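Side-chain contacts in cellulose-binding protein (Saccharophagus degradans, PDB 2YHG), which probably acts as a glycosyl hydrolase in carbohydrate metabolism, its C-terminal part, described here, pairing a nucleoside hydrolase-like domain with a metal-binding beta domain: residues W376-G380 with E381-Y385; G192-A196 with K197-N201; W307-A310 with I311-F315; P103-L106 with D107-N110. One frame throughout, in Å; residues are numbered along the deposited sequence.

Interaction 1: W376-G380 with E381-Y385; sequences WSHYG and EADSY. With MG (magnesium ion), chain E; EDO (1,2-ethanediol), chain K.
The Tyr379 ring lies between Ala382 CB over one face, 4.1 Å from the ring centroid in a CH-pi contact, and C2 of a 1,2-ethanediol, probably from the crystallisation liquor, over the other. At its edge, near the ring plane, sits OE1 of Glu381, 3.3 Å from Tyr379 CD1, its carboxylate turned almost upright to the ring (82°); OE2 of the same group forms a salt bridge with Arg306. The His378 imidazole has Gly380 CA over one face and Asp383 OD2 at its edge. With chi1 at 177° the imidazole is carried past Gly380 to the Asp383 carboxylate. NE2 gives a hydrogen bond of 2.6 Å to Asp383 OD2, close to the imidazole plane and on the syn lone pair of the carboxylate, though bent at 146°. Ala382 N closes the turn on Tyr379 O at 3.0 Å, from above the carbonyl plane. Here strand 372-378 of the C-terminal beta domain runs out into a loop that wraps a magnesium ion, bound by Gly380 O, Asp383 OD1 (2.2 Å), Tyr385 O and a water. Asp383 thus divides its oxygens: OD1 goes to the metal, while OD2 receives both His378 NE2 and the backbone N of His413. These bonds fix the carboxylate's rotation, and His378 acts as a second-shell residue that positions a magnesium ligand.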
loop_
_atom_site.group_PDB
_atom_site.type_symbol
_atom_site.label_atom_id
_atom_site.label_comp_id
_atom_site.label_asym_id
_atom_site.label_seq_id
_atom_site.Cartn_x
_atom_site.Cartn_y
_atom_site.Cartn_z
ATOM N N TRP A 376 -11.352 -15.994 12.920
ATOM C CA TRP A 376 -11.126 -14.878 13.821
ATOM C C TRP A 376 -9.811 -15.063 14.533
ATOM O O TRP A 376 -9.562 -16.151 15.072
ATOM C CB TRP A 376 -12.248 -14.792 14.851
ATOM C CG TRP A 376 -13.596 -14.564 14.246
ATOM C CD1 TRP A 376 -14.519 -15.520 13.890
ATOM C CD2 TRP A 376 -14.217 -13.306 14.031
ATOM N NE1 TRP A 376 -15.661 -14.928 13.487
ATOM C CE2 TRP A 376 -15.510 -13.570 13.550
ATOM C CE3 TRP A 376 -13.795 -11.985 14.167
ATOM C CZ2 TRP A 376 -16.399 -12.558 13.240
ATOM C CZ3 TRP A 376 -14.676 -10.979 13.857
ATOM C CH2 TRP A 376 -15.963 -11.264 13.392
ATOM N N SER A 377 -9.014 -14.004 14.628
ATOM C CA SER A 377 -7.743 -14.083 15.292
ATOM C C SER A 377 -7.458 -12.848 16.126
ATOM O O SER A 377 -7.993 -11.768 15.881
ATOM C CB SER A 377 -6.619 -14.293 14.263
ATOM O OG SER A 377 -6.567 -13.203 13.382
ATOM N N HIS A 378 -6.657 -13.020 17.168
ATOM C CA HIS A 378 -6.134 -11.912 17.949
ATOM C C HIS A 378 -4.818 -11.436 17.356
ATOM O O HIS A 378 -3.814 -12.182 17.363
ATOM C CB HIS A 378 -5.900 -12.358 19.403
ATOM C CG HIS A 378 -5.294 -11.281 20.228
ATOM N ND1 HIS A 378 -4.387 -11.528 21.232
ATOM C CD2 HIS A 378 -5.449 -9.935 20.185
ATOM C CE1 HIS A 378 -3.965 -10.378 21.719
ATOM N NE2 HIS A 378 -4.584 -9.387 21.093
ATOM N N TYR A 379 -4.796 -10.219 16.840
ATOM C CA TYR A 379 -3.568 -9.672 16.212
ATOM C C TYR A 379 -2.756 -8.968 17.280
ATOM O O TYR A 379 -2.614 -7.744 17.343
ATOM C CB TYR A 379 -3.977 -8.745 15.069
ATOM C CG TYR A 379 -2.886 -8.487 14.043
ATOM C CD1 TYR A 379 -1.559 -8.845 14.244
ATOM C CD2 TYR A 379 -3.196 -7.891 12.855
ATOM C CE1 TYR A 379 -0.604 -8.624 13.284
ATOM C CE2 TYR A 379 -2.261 -7.683 11.874
ATOM C CZ TYR A 379 -0.952 -8.035 12.095
ATOM O OH TYR A 379 -0.031 -7.788 11.104
ATOM N N GLY A 380 -2.190 -9.784 18.170
ATOM C CA GLY A 380 -1.516 -9.269 19.358
ATOM C C GLY A 380 -0.248 -8.473 19.088
ATOM O O GLY A 380 0.124 -7.610 19.854
ATOM N N GLU A 381 0.368 -8.693 17.938
ATOM C CA GLU A 381 1.549 -7.915 17.551
ATOM C C GLU A 381 1.182 -6.441 17.377
ATOM O O GLU A 381 2.059 -5.582 17.488
ATOM C CB GLU A 381 2.140 -8.436 16.246
ATOM C CG GLU A 381 2.673 -9.836 16.316
ATOM C CD GLU A 381 1.678 -10.845 15.750
ATOM O OE1 GLU A 381 0.462 -10.743 16.022
ATOM O OE2 GLU A 381 2.137 -11.793 15.102
ATOM N N ALA A 382 -0.058 -6.159 17.000
ATOM C CA ALA A 382 -0.469 -4.837 16.594
ATOM C C ALA A 382 -1.077 -4.010 17.729
ATOM O O ALA A 382 -1.187 -2.791 17.613
ATOM C CB ALA A 382 -1.478 -4.934 15.470
ATOM N N ASP A 383 -1.489 -4.647 18.814
ATOM C CA ASP A 383 -2.263 -3.959 19.832
ATOM C C ASP A 383 -1.442 -3.690 21.094
ATOM O O ASP A 383 -0.336 -4.205 21.277
ATOM C CB ASP A 383 -3.601 -4.672 20.113
ATOM C CG ASP A 383 -3.465 -6.062 20.668
ATOM O OD1 ASP A 383 -2.416 -6.441 21.200
ATOM O OD2 ASP A 383 -4.468 -6.809 20.562
ATOM N N SER A 384 -1.962 -2.836 21.971
ATOM C CA SER A 384 -1.192 -2.427 23.138
ATOM C C SER A 384 -1.356 -3.376 24.300
ATOM O O SER A 384 -0.529 -3.378 25.212
ATOM C CB SER A 384 -1.526 -1.019 23.540
ATOM O OG SER A 384 -2.878 -0.912 23.987
ATOM N N TYR A 385 -2.379 -4.210 24.296
ATOM C CA TYR A 385 -2.545 -5.196 25.343
ATOM C C TYR A 385 -1.402 -6.173 25.267
ATOM O O TYR A 385 -1.049 -6.643 24.184
ATOM C CB TYR A 385 -3.887 -5.894 25.166
ATOM C CG TYR A 385 -4.156 -6.897 26.234
ATOM C CD1 TYR A 385 -4.233 -6.502 27.552
ATOM C CD2 TYR A 385 -4.322 -8.219 25.934
ATOM C CE1 TYR A 385 -4.441 -7.434 28.576
ATOM C CE2 TYR A 385 -4.532 -9.170 26.946
ATOM C CZ TYR A 385 -4.566 -8.760 28.260
ATOM O OH TYR A 385 -4.733 -9.694 29.264
HETATM MG MG MG E . -0.396 -6.796 21.988
HETATM C C1 EDO K . -3.914 -12.692 11.382
HETATM O O1 EDO K . -3.023 -13.808 11.484
HETATM C C2 EDO K . -3.623 -11.597 12.397
HETATM O O2 EDO K . -3.891 -12.077 13.707
HETATM O O HOH W 1 1.848 -6.635 22.576
#

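Interaction 2: G192-A196 with K197-N201; sequences GTWLA and KNFPN
This is a local contact at the C-terminal end of helix 190-198, in the beta-alpha-beta unit that links parallel strands 180-185 and 203-207 of the nucleoside hydrolase-like domain. Asn198 from the last turn and Phe199 just beyond it fold back against Trp194. Phe199 presents its edge to the six-membered ring of Trp194 in a T-shaped pair, centroids 5.4 Å apart and planes at 71°, with Phe199 CE2 3.7 Å from Trp194 CH2. Asn198 ND2 lies over the pyrrole part of the same indole, 3.2 Å from Trp194 CD1, its amide tilted 38° to the ring. A chi1 of 179° lays the indole out along the flank of the helix, where Asn198 and Phe199 meet it. ND2 also donates to Trp194 O at 3.0 Å, the acceptor lying in the amide plane; Asn198 N reaches that oxygen at 2.9 Å from the other face of the carbonyl. Leu195 CD2 meets Phe199 CD2 at 4.0 Å, and Phe199 N still bonds to Leu195 O although its own residue has left helical geometry. Beyond the segments, helices 155-167 and 170-178 pack on Phe199, while Lys197 NZ reaches Thr293 O. Two donors of Asn198 therefore grip one carbonyl oxygen near the helix end, and the side-chain bond of the pair fixes the rotation of the amide and holds it against the indole face.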
loop_
_atom_site.group_PDB
_atom_site.type_symbol
_atom_site.label_atom_id
_atom_site.label_comp_id
_atom_site.label_asym_id
_atom_site.label_seq_id
_atom_site.Cartn_x
_atom_site.Cartn_y
_atom_site.Cartn_z
ATOM N N GLY A 192 14.974 11.417 0.479
ATOM C CA GLY A 192 14.099 10.858 1.502
ATOM C C GLY A 192 14.644 11.125 2.878
ATOM O O GLY A 192 13.913 11.474 3.802
ATOM N N THR A 193 15.942 10.952 3.051
ATOM C CA THR A 193 16.582 11.213 4.344
ATOM C C THR A 193 16.458 12.691 4.716
ATOM O O THR A 193 16.157 13.015 5.873
ATOM C CB THR A 193 18.037 10.748 4.332
ATOM O OG1 THR A 193 18.090 9.487 3.641
ATOM C CG2 THR A 193 18.534 10.628 5.734
ATOM N N TRP A 194 16.658 13.576 3.743
ATOM C CA TRP A 194 16.475 15.002 3.964
ATOM C C TRP A 194 15.056 15.295 4.474
ATOM O O TRP A 194 14.862 16.073 5.416
ATOM C CB TRP A 194 16.756 15.767 2.682
ATOM C CG TRP A 194 16.572 17.242 2.796
ATOM C CD1 TRP A 194 17.502 18.172 3.198
ATOM C CD2 TRP A 194 15.411 17.972 2.434
ATOM N NE1 TRP A 194 16.969 19.433 3.157
ATOM C CE2 TRP A 194 15.685 19.345 2.685
ATOM C CE3 TRP A 194 14.202 17.631 1.836
ATOM C CZ2 TRP A 194 14.760 20.348 2.417
ATOM C CZ3 TRP A 194 13.298 18.641 1.526
ATOM C CH2 TRP A 194 13.577 19.984 1.833
ATOM N N LEU A 195 14.056 14.622 3.881
ATOM C CA LEU A 195 12.688 14.794 4.348
ATOM C C LEU A 195 12.500 14.354 5.781
ATOM O O LEU A 195 11.897 15.071 6.601
ATOM C CB LEU A 195 11.703 14.019 3.459
ATOM C CG LEU A 195 11.388 14.633 2.089
ATOM C CD1 LEU A 195 10.708 13.621 1.191
ATOM C CD2 LEU A 195 10.528 15.877 2.252
ATOM N N ALA A 196 12.967 13.156 6.120
ATOM C CA ALA A 196 12.760 12.617 7.470
ATOM C C ALA A 196 13.458 13.481 8.514
ATOM O O ALA A 196 12.926 13.673 9.602
ATOM C CB ALA A 196 13.251 11.183 7.528
ATOM N N LYS A 197 14.634 13.991 8.182
ATOM C CA LYS A 197 15.387 14.829 9.107
ATOM C C LYS A 197 14.713 16.185 9.285
ATOM O O LYS A 197 14.643 16.712 10.412
ATOM C CB LYS A 197 16.817 15.001 8.572
ATOM C CG LYS A 197 17.702 15.963 9.351
ATOM C CD LYS A 197 17.864 15.564 10.795
ATOM C CE LYS A 197 19.038 16.300 11.434
ATOM N NZ LYS A 197 19.201 15.903 12.836
ATOM N N ASN A 198 14.332 16.815 8.180
ATOM C CA ASN A 198 13.877 18.191 8.248
ATOM C C ASN A 198 12.423 18.330 8.635
ATOM O O ASN A 198 12.001 19.414 9.064
ATOM C CB ASN A 198 14.150 18.900 6.923
ATOM C CG ASN A 198 15.612 19.286 6.789
ATOM O OD1 ASN A 198 15.976 20.347 7.260
ATOM N ND2 ASN A 198 16.435 18.440 6.230
ATOM N N PHE A 199 11.628 17.273 8.452
ATOM C CA PHE A 199 10.208 17.328 8.696
ATOM C C PHE A 199 9.822 16.167 9.592
ATOM O O PHE A 199 9.213 15.192 9.146
ATOM C CB PHE A 199 9.419 17.340 7.380
ATOM C CG PHE A 199 9.871 18.432 6.462
ATOM C CD1 PHE A 199 9.453 19.747 6.612
ATOM C CD2 PHE A 199 10.843 18.189 5.518
ATOM C CE1 PHE A 199 10.021 20.778 5.806
ATOM C CE2 PHE A 199 11.410 19.195 4.773
ATOM C CZ PHE A 199 10.984 20.472 4.907
ATOM N N PRO A 200 10.215 16.224 10.872
ATOM C CA PRO A 200 9.986 15.081 11.744
ATOM C C PRO A 200 8.506 14.784 11.991
ATOM O O PRO A 200 8.187 13.696 12.446
ATOM C CB PRO A 200 10.694 15.471 13.046
ATOM C CG PRO A 200 10.809 16.948 12.985
ATOM C CD PRO A 200 10.995 17.271 11.556
ATOM N N ASN A 201 7.607 15.721 11.713
ATOM C CA ASN A 201 6.186 15.417 11.839
ATOM C C ASN A 201 5.585 14.739 10.631
ATOM O O ASN A 201 4.418 14.364 10.656
ATOM C CB ASN A 201 5.358 16.668 12.154
ATOM C CG ASN A 201 5.729 17.317 13.475
ATOM O OD1 ASN A 201 6.074 16.511 14.477
ATOM N ND2 ASN A 201 5.684 18.546 13.585
#

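Interaction 3: W307-A310 with I311-F315; sequences WSTA and IHNDF
His312 has CG anti to its carbonyl carbon and beside its backbone N (chi1 -59°), which folds the imidazole back along the helix until one face lies over Ser308 O. That oxygen is 3.2 Å from His312 CD2, offset toward the rim, and also accepts His312 N at 2.8 Å. NE2 of the ring lies 3.7 Å from Ser308 CB. With CG1 likewise beside the backbone N (chi1 -67°), Ile311 runs back toward the helix start, where its CD1 touches Trp307 CB at 3.9 Å. Thr309 and Asn313 lie alongside each other, pointing the same way, Thr309 CG2 being 4.0 Å from Asn313 ND2. Backbone bonds one turn apart, Ile311 N to Trp307 O (3.1 Å) through Asp314 N to Ala310 O, make this the first turns of helix 308-323. The helix has several neighbours: Tyr427 of strand 427-436 meets Thr309 and Asn313, Arg49 of helix 42-52 meets Ile311, and Tyr219 meets the His312 ring. Asn313 and Asp314 tie the helix to Asn425 and His333, while the bridge from Asp314 to Arg318 stays within the helix. Ser308 O thus takes the backbone N-H of His312 and also lies against the face of its ring, a polar pairing of one residue with one carbonyl, whereas the touch of Ile311 on Trp307 is purely apolar.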
loop_
_atom_site.group_PDB
_atom_site.type_symbol
_atom_site.label_atom_id
_atom_site.label_comp_id
_atom_site.label_asym_id
_atom_site.label_seq_id
_atom_site.Cartn_x
_atom_site.Cartn_y
_atom_site.Cartn_z
ATOM N N TRP A 307 0.852 -12.797 4.800
ATOM C CA TRP A 307 -0.280 -12.501 3.952
ATOM C C TRP A 307 -0.160 -13.083 2.531
ATOM O O TRP A 307 -1.029 -12.872 1.716
ATOM C CB TRP A 307 -0.428 -10.982 3.825
ATOM C CG TRP A 307 -0.451 -10.244 5.146
ATOM C CD1 TRP A 307 0.537 -9.449 5.630
ATOM C CD2 TRP A 307 -1.483 -10.246 6.147
ATOM N NE1 TRP A 307 0.211 -8.968 6.866
ATOM C CE2 TRP A 307 -1.025 -9.450 7.213
ATOM C CE3 TRP A 307 -2.734 -10.857 6.247
ATOM C CZ2 TRP A 307 -1.793 -9.208 8.343
ATOM C CZ3 TRP A 307 -3.495 -10.606 7.370
ATOM C CH2 TRP A 307 -3.011 -9.809 8.409
ATOM N N SER A 308 0.929 -13.781 2.238
ATOM C CA SER A 308 1.297 -14.138 0.876
ATOM C C SER A 308 0.206 -14.900 0.131
ATOM O O SER A 308 -0.000 -14.665 -1.051
ATOM C CB SER A 308 2.611 -14.942 0.847
ATOM O OG SER A 308 3.743 -14.070 0.858
ATOM N N THR A 309 -0.442 -15.874 0.775
ATOM C CA THR A 309 -1.433 -16.648 0.027
ATOM C C THR A 309 -2.515 -15.726 -0.510
ATOM O O THR A 309 -2.948 -15.850 -1.676
ATOM C CB THR A 309 -2.015 -17.760 0.871
ATOM O OG1 THR A 309 -0.965 -18.666 1.187
ATOM C CG2 THR A 309 -3.122 -18.503 0.118
ATOM N N ALA A 310 -3.026 -14.839 0.348
ATOM C CA ALA A 310 -4.059 -13.907 -0.068
ATOM C C ALA A 310 -3.562 -12.994 -1.187
ATOM O O ALA A 310 -4.267 -12.713 -2.141
ATOM C CB ALA A 310 -4.575 -13.108 1.111
ATOM N N ILE A 311 -2.343 -12.482 -1.027
ATOM C CA ILE A 311 -1.726 -11.599 -2.010
ATOM C C ILE A 311 -1.628 -12.291 -3.371
ATOM O O ILE A 311 -2.004 -11.721 -4.403
ATOM C CB ILE A 311 -0.326 -11.137 -1.553
ATOM C CG1 ILE A 311 -0.432 -10.224 -0.324
ATOM C CG2 ILE A 311 0.439 -10.490 -2.691
ATOM C CD1 ILE A 311 0.900 -9.935 0.363
ATOM N N HIS A 312 -1.134 -13.525 -3.378
ATOM C CA HIS A 312 -0.927 -14.190 -4.646
ATOM C C HIS A 312 -2.235 -14.565 -5.324
ATOM O O HIS A 312 -2.384 -14.442 -6.550
ATOM C CB HIS A 312 -0.069 -15.441 -4.490
ATOM C CG HIS A 312 1.280 -15.160 -3.920
ATOM N ND1 HIS A 312 1.957 -13.975 -4.119
ATOM C CD2 HIS A 312 2.058 -15.912 -3.108
ATOM C CE1 HIS A 312 3.079 -14.021 -3.420
ATOM N NE2 HIS A 312 3.190 -15.196 -2.831
ATOM N N ASN A 313 -3.199 -14.996 -4.531
ATOM C CA ASN A 313 -4.486 -15.367 -5.091
ATOM C C ASN A 313 -5.195 -14.135 -5.648
ATOM O O ASN A 313 -5.840 -14.188 -6.705
ATOM C CB ASN A 313 -5.356 -16.074 -4.055
ATOM C CG ASN A 313 -4.854 -17.448 -3.723
ATOM O OD1 ASN A 313 -3.777 -17.894 -4.160
ATOM N ND2 ASN A 313 -5.645 -18.141 -2.905
ATOM N N ASP A 314 -5.066 -13.004 -4.948
ATOM C CA ASP A 314 -5.626 -11.750 -5.393
ATOM C C ASP A 314 -5.128 -11.396 -6.799
ATOM O O ASP A 314 -5.920 -11.081 -7.693
ATOM C CB ASP A 314 -5.266 -10.674 -4.381
ATOM C CG ASP A 314 -5.801 -9.324 -4.721
ATOM O OD1 ASP A 314 -6.992 -9.176 -5.086
ATOM O OD2 ASP A 314 -5.040 -8.359 -4.602
ATOM N N PHE A 315 -3.824 -11.394 -7.003
ATOM C CA PHE A 315 -3.269 -10.979 -8.286
ATOM C C PHE A 315 -3.670 -11.985 -9.373
ATOM O O PHE A 315 -3.976 -11.605 -10.482
ATOM C CB PHE A 315 -1.765 -10.838 -8.131
ATOM C CG PHE A 315 -1.016 -10.215 -9.309
ATOM C CD1 PHE A 315 -1.592 -9.394 -10.223
ATOM C CD2 PHE A 315 0.348 -10.400 -9.394
ATOM C CE1 PHE A 315 -0.837 -8.792 -11.218
ATOM C CE2 PHE A 315 1.117 -9.778 -10.367
ATOM C CZ PHE A 315 0.521 -8.975 -11.285
#

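Interaction 4: P103-L106 with D107-N110; sequences PAYL and DSIN
Asp107 N donates to Pro103 O at 2.9 Å, a regular helical bond near the start of helix 103-108, and the same oxygen lies against the carboxylate carbon, 3.1 Å from Asp107 CG. At Ser108 the hydroxyl turns back on the helix. OG sits between the backbone N and the carbonyl carbon (chi1 80°), which aims it at Tyr105 O; OG donates to that oxygen at 2.7 Å, in the carbonyl plane and on a lone pair. Ser108 N goes to Ala104 O at 3.1 Å and only weakly to Tyr105 O. The helix is short and, in the nucleoside hydrolase-like domain, leads directly into strand 110-112, an outermost strand of the parallel sheet, beside strand 58-64. The bonding partner changes at Ile109: its N reaches Leu106 O at 3.1 Å, three residues back and well above the carbonyl plane, while its bond to Tyr105 O is weak. Ile109 then sends its branches to the two preceding apolar side chains. CD1 meets Tyr105 CE2 at 3.7 Å and Leu106 CD2 at 4.0 Å, and CG2 lies 3.9 Å from Tyr105 CZ, so both branch ends rest against the phenol. The phenol is tethered at its far end by OH to Leu59 O of strand 58-64, and Leu106 packs on Leu83 and Tyr86 of helix 77-93. Asn110 opens the strand, its CB close to Leu106 O and its ND2 bonded to Asp80 OD1.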
loop_
_atom_site.group_PDB
_atom_site.type_symbol
_atom_site.label_atom_id
_atom_site.label_comp_id
_atom_site.label_asym_id
_atom_site.label_seq_id
_atom_site.Cartn_x
_atom_site.Cartn_y
_atom_site.Cartn_z
ATOM N N PRO A 103 -8.523 4.828 -18.859
ATOM C CA PRO A 103 -7.249 5.018 -19.517
ATOM C C PRO A 103 -6.903 6.474 -19.730
ATOM O O PRO A 103 -5.754 6.876 -19.472
ATOM C CB PRO A 103 -7.423 4.276 -20.841
ATOM C CG PRO A 103 -8.383 3.165 -20.521
ATOM C CD PRO A 103 -9.362 3.842 -19.578
ATOM N N ALA A 104 -7.887 7.302 -20.054
ATOM C CA ALA A 104 -7.621 8.702 -20.256
ATOM C C ALA A 104 -7.160 9.377 -18.955
ATOM O O ALA A 104 -6.289 10.245 -18.974
ATOM C CB ALA A 104 -8.856 9.431 -20.839
ATOM N N TYR A 105 -7.814 9.048 -17.849
ATOM C CA TYR A 105 -7.401 9.611 -16.577
ATOM C C TYR A 105 -5.958 9.214 -16.235
ATOM O O TYR A 105 -5.150 10.051 -15.836
ATOM C CB TYR A 105 -8.353 9.208 -15.468
ATOM C CG TYR A 105 -7.839 9.627 -14.117
ATOM C CD1 TYR A 105 -7.789 10.953 -13.750
ATOM C CD2 TYR A 105 -7.281 8.685 -13.267
ATOM C CE1 TYR A 105 -7.233 11.323 -12.530
ATOM C CE2 TYR A 105 -6.739 9.040 -12.040
ATOM C CZ TYR A 105 -6.691 10.351 -11.691
ATOM O OH TYR A 105 -6.185 10.704 -10.462
ATOM N N LEU A 106 -5.627 7.946 -16.415
ATOM C CA LEU A 106 -4.270 7.500 -16.107
ATOM C C LEU A 106 -3.249 8.181 -16.991
ATOM O O LEU A 106 -2.193 8.579 -16.513
ATOM C CB LEU A 106 -4.132 5.996 -16.232
ATOM C CG LEU A 106 -4.900 5.195 -15.197
ATOM C CD1 LEU A 106 -4.623 3.713 -15.391
ATOM C CD2 LEU A 106 -4.608 5.603 -13.763
ATOM N N ASP A 107 -3.579 8.382 -18.262
ATOM C CA ASP A 107 -2.686 9.108 -19.134
ATOM C C ASP A 107 -2.415 10.508 -18.566
ATOM O O ASP A 107 -1.290 11.017 -18.653
ATOM C CB ASP A 107 -3.291 9.260 -20.529
ATOM C CG ASP A 107 -3.427 7.948 -21.293
ATOM O OD1 ASP A 107 -2.758 6.955 -20.950
ATOM O OD2 ASP A 107 -4.286 7.912 -22.221
ATOM N N SER A 108 -3.446 11.151 -18.005
ATOM C CA SER A 108 -3.314 12.507 -17.512
ATOM C C SER A 108 -2.410 12.662 -16.288
ATOM O O SER A 108 -1.954 13.743 -16.013
ATOM C CB SER A 108 -4.691 13.108 -17.215
ATOM O OG SER A 108 -5.224 12.702 -15.982
ATOM N N ILE A 109 -2.196 11.568 -15.565
ATOM C CA ILE A 109 -1.383 11.563 -14.345
ATOM C C ILE A 109 -0.053 10.807 -14.529
ATOM O O ILE A 109 0.677 10.604 -13.561
ATOM C CB ILE A 109 -2.165 11.041 -13.129
ATOM C CG1 ILE A 109 -2.619 9.596 -13.319
ATOM C CG2 ILE A 109 -3.337 11.959 -12.838
ATOM C CD1 ILE A 109 -2.996 8.870 -12.029
ATOM N N ASN A 110 0.275 10.498 -15.782
ATOM C CA ASN A 110 1.530 9.885 -16.196
ATOM C C ASN A 110 2.469 11.004 -16.578
ATOM O O ASN A 110 2.404 11.533 -17.708
ATOM C CB ASN A 110 1.216 8.967 -17.383
ATOM C CG ASN A 110 2.444 8.475 -18.106
ATOM O OD1 ASN A 110 3.569 8.577 -17.605
ATOM N ND2 ASN A 110 2.241 7.954 -19.316
#

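How the interactions relate
All four contacts are partly buried; interaction 3 lies nearest the chain's centre, about 14 Å from it centre to centre, the others about 20 to 21 Å. Interactions 2 and 4 each end a helix leading into an outermost strand of the same parallel sheet. Each joins buried apolar side chains (Leu195 and Phe199; Leu106 and Ile109) to a partly exposed aromatic, with exposed polar residues alongside. Interaction 3 relies on backbone bonds, one apolar touch and an imidazole laid over a carbonyl oxygen. Interaction 1, in the beta domain, alone builds a metal site. It meets interaction 3 directly, Tyr379 OH lying 3.6 Å from Trp307 CZ2, joining the beta domain to the helix start.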